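Local coordinates for putative isochorismatase (Burkholderia xenovorans, PDB 3OQP), which is a putative isochorismatase-family hydrolase, probably acting through a catalytic triad, although its natural substrate is not established, at residues V51-N56 with A72-V77. Sequence-based numbering, arbitrary orientation. Where two conformers were deposited one is given.
Sequences VVIVQN and AELHPV
Leu74 lies over one face of the Gln55 carboxamide, its CG 3.9 Å from Gln55 CD, while Ala72 O meets the edge of the same group. There Gln55 NE2 gives a nearly straight bond of 2.9 Å to Ala72 O (164° at the hydrogen), the oxygen lying in the amide plane. With CG anti to the backbone N (chi1 -174°) and the chain extended beyond it, Gln55 reaches straight out from strand 51-56 to the Ala72 carbonyl. Gln55 OE1 is bonded to Tyr86 OH, which helps fix the amide's rotation, and Ala72 O takes a second bond from Gln15. A water that donates to Glu73 OE1 (2.7 Å) accepts from Leu74 N and, weakly, from Gln55 NE2. Ile53 CG2 faces the fork of Leu74, 3.9 Å from both CD1 and CD2. The His75 ring has Pro76 CD over one face, toward the rim, and Val77 CA at its edge; its ND1 accepts from Val77 N at 3.0 Å, so His75, at the N-cap position, caps helix 76-79 with its side chain. The contact thus ties segment 72-77 to strand 51-56 inside a beta-alpha-beta unit, where that strand leads through the short helix to strand 85-89 in the parallel, Rossmann-like sheet of the isochorismatase fold.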
ATOM      1  N   VAL A  51     -13.955   3.713  19.285  1.00 10.61           N
ATOM      2  CA  VAL A  51     -13.627   4.675  18.286  1.00 10.41           C
ATOM      3  C   VAL A  51     -12.273   5.280  18.593  1.00 10.25           C
ATOM      4  O   VAL A  51     -12.022   5.824  19.712  1.00 11.84           O
ATOM      5  CB  VAL A  51     -14.683   5.792  18.253  1.00 11.30           C
ATOM      6  CG1 VAL A  51     -14.254   6.935  17.270  1.00 13.29           C
ATOM      7  CG2 VAL A  51     -16.041   5.204  17.853  1.00 12.06           C
ATOM      8  N   VAL A  52     -11.323   5.189  17.663  1.00  9.83           N
ATOM      9  CA  VAL A  52      -9.939   5.684  17.827  1.00 10.15           C
ATOM     10  C   VAL A  52      -9.706   6.806  16.846  1.00  9.52           C
ATOM     11  O   VAL A  52      -9.958   6.609  15.634  1.00 10.92           O
ATOM     12  CB  VAL A  52      -8.915   4.565  17.503  1.00 11.58           C
ATOM     13  CG1 VAL A  52      -7.469   5.095  17.637  1.00 14.29           C
ATOM     14  CG2 VAL A  52      -9.176   3.316  18.345  1.00 13.89           C
ATOM     15  N   ILE A  53      -9.343   7.988  17.310  1.00  9.72           N
ATOM     16  CA  ILE A  53      -9.025   9.116  16.475  1.00  9.95           C
ATOM     17  C   ILE A  53      -7.507   9.212  16.302  1.00  9.45           C
ATOM     18  O   ILE A  53      -6.752   9.143  17.260  1.00 10.75           O
ATOM     19  CB  ILE A  53      -9.537  10.420  17.144  1.00 12.15           C
ATOM     20  CG1 ILE A  53     -11.044  10.380  17.353  1.00 13.91           C
ATOM     21  CG2 ILE A  53      -9.103  11.686  16.386  1.00 13.94           C
ATOM     22  CD1 ILE A  53     -11.849  10.091  16.159  1.00 14.14           C
ATOM     23  N   VAL A  54      -7.077   9.446  15.066  1.00  9.48           N
ATOM     24  CA  VAL A  54      -5.667   9.621  14.699  1.00  9.90           C
ATOM     25  C   VAL A  54      -5.525  11.048  14.167  1.00  9.34           C
ATOM     26  O   VAL A  54      -6.336  11.449  13.303  1.00 10.44           O
ATOM     27  CB  VAL A  54      -5.224   8.618  13.654  1.00 10.27           C
ATOM     28  CG1 VAL A  54      -3.737   8.810  13.311  1.00 11.15           C
ATOM     29  CG2 VAL A  54      -5.555   7.168  14.130  1.00 10.92           C
ATOM     30  N   GLN A  55      -4.490  11.762  14.615  1.00  9.90           N
ATOM     31  CA  GLN A  55      -4.187  13.100  14.142  1.00 10.71           C
ATOM     32  C   GLN A  55      -2.732  13.117  13.682  1.00  9.89           C
ATOM     33  O   GLN A  55      -1.828  12.739  14.457  1.00 11.93           O
ATOM     34  CB  GLN A  55      -4.464  14.108  15.262  1.00 11.23           C
ATOM     35  CG  GLN A  55      -4.326  15.562  14.854  1.00 12.60           C
ATOM     36  CD  GLN A  55      -4.754  16.542  15.959  1.00 12.88           C
ATOM     37  OE1 GLN A  55      -4.897  16.172  17.123  1.00 15.38           O
ATOM     38  NE2 GLN A  55      -5.090  17.752  15.553  1.00 14.92           N
ATOM     39  N   ASN A  56      -2.495  13.658  12.495  1.00 10.57           N
ATOM     40  CA  ASN A  56      -1.196  13.676  11.856  1.00 10.55           C
ATOM     41  C   ASN A  56      -0.587  15.084  12.004  1.00 11.46           C
ATOM     42  O   ASN A  56      -1.244  16.063  11.626  1.00 12.93           O
ATOM     43  CB  ASN A  56      -1.327  13.312  10.379  1.00 11.67           C
ATOM     44  CG  ASN A  56      -0.017  13.260   9.659  1.00 14.54           C
ATOM     45  OD1 ASN A  56       0.643  12.221   9.693  1.00 15.65           O
ATOM     46  ND2 ASN A  56       0.401  14.390   9.013  1.00 16.43           N
ATOM     47  N   ALA A  72      -4.034  21.653  10.637  1.00 12.25           N
ATOM     48  CA  ALA A  72      -3.760  20.456  11.426  1.00 11.92           C
ATOM     49  C   ALA A  72      -4.857  20.092  12.405  1.00 11.22           C
ATOM     50  O   ALA A  72      -4.853  18.988  12.965  1.00 12.82           O
ATOM     51  CB  ALA A  72      -2.453  20.651  12.207  1.00 13.54           C
ATOM     52  N   GLU A  73      -5.783  20.992  12.662  1.00 10.72           N
ATOM     53  CA  GLU A  73      -6.820  20.687  13.607  0.60 11.13           C
ATOM     54  C   GLU A  73      -7.789  19.650  13.023  1.00 10.62           C
ATOM     55  O   GLU A  73      -8.046  19.573  11.815  1.00 12.21           O
ATOM     56  CB  GLU A  73      -7.555  21.940  14.073  0.60 11.76           C
ATOM     57  CG  GLU A  73      -6.612  22.893  14.850  0.60 14.61           C
ATOM     58  CD  GLU A  73      -6.106  22.235  16.135  0.60 17.71           C
ATOM     59  OE1 GLU A  73      -6.933  21.966  17.010  0.60 20.08           O
ATOM     60  OE2 GLU A  73      -4.904  21.955  16.251  0.60 24.62           O
ATOM     61  N   LEU A  74      -8.320  18.855  13.925  1.00 11.82           N
ATOM     62  CA  LEU A  74      -9.351  17.896  13.590  1.00 12.62           C
ATOM     63  C   LEU A  74     -10.586  18.660  13.134  1.00 13.47           C
ATOM     64  O   LEU A  74     -10.939  19.703  13.670  1.00 15.23           O
ATOM     65  CB  LEU A  74      -9.689  17.063  14.827  1.00 13.54           C
ATOM     66  CG  LEU A  74      -8.621  16.121  15.324  1.00 14.08           C
ATOM     67  CD1 LEU A  74      -8.928  15.567  16.677  1.00 15.09           C
ATOM     68  CD2 LEU A  74      -8.469  14.950  14.332  1.00 15.28           C
ATOM     69  N   HIS A  75     -11.215  18.130  12.096  1.00 12.52           N
ATOM     70  CA  HIS A  75     -12.431  18.714  11.538  1.00 11.29           C
ATOM     71  C   HIS A  75     -13.536  18.643  12.575  1.00 12.40           C
ATOM     72  O   HIS A  75     -13.573  17.710  13.357  1.00 12.84           O
ATOM     73  CB  HIS A  75     -12.837  17.984  10.296  1.00 11.48           C
ATOM     74  CG  HIS A  75     -13.960  18.617   9.562  1.00 13.46           C
ATOM     75  ND1 HIS A  75     -15.280  18.359   9.869  1.00 13.00           N
ATOM     76  CD2 HIS A  75     -13.964  19.511   8.547  1.00 14.05           C
ATOM     77  CE1 HIS A  75     -16.051  19.030   9.023  1.00 15.54           C
ATOM     78  NE2 HIS A  75     -15.281  19.777   8.247  1.00 14.97           N
ATOM     79  N   PRO A  76     -14.449  19.632  12.609  1.00 13.35           N
ATOM     80  CA  PRO A  76     -15.591  19.537  13.510  1.00 14.94           C
ATOM     81  C   PRO A  76     -16.386  18.216  13.574  1.00 14.60           C
ATOM     82  O   PRO A  76     -16.898  17.879  14.621  1.00 15.75           O
ATOM     83  CB  PRO A  76     -16.502  20.687  13.017  1.00 17.07           C
ATOM     84  CG  PRO A  76     -15.537  21.712  12.548  1.00 16.60           C
ATOM     85  CD  PRO A  76     -14.446  20.916  11.871  1.00 15.20           C
ATOM     86  N   VAL A  77     -16.415  17.418  12.505  0.50 14.22           N
ATOM     87  CA  VAL A  77     -17.054  16.092  12.568  0.50 12.90           C
ATOM     88  C   VAL A  77     -16.446  15.196  13.648  0.50 12.82           C
ATOM     89  O   VAL A  77     -17.139  14.437  14.325  0.50 11.32           O
ATOM     90  CB  VAL A  77     -16.997  15.323  11.196  0.50 13.67           C
ATOM     91  CG1 VAL A  77     -17.126  13.838  11.404  0.50 14.93           C
ATOM     92  CG2 VAL A  77     -18.083  15.785  10.274  0.50 14.83           C
TER
HETATM   93  O   HOH W   1      -7.734  19.419  16.814  1.00 21.07           O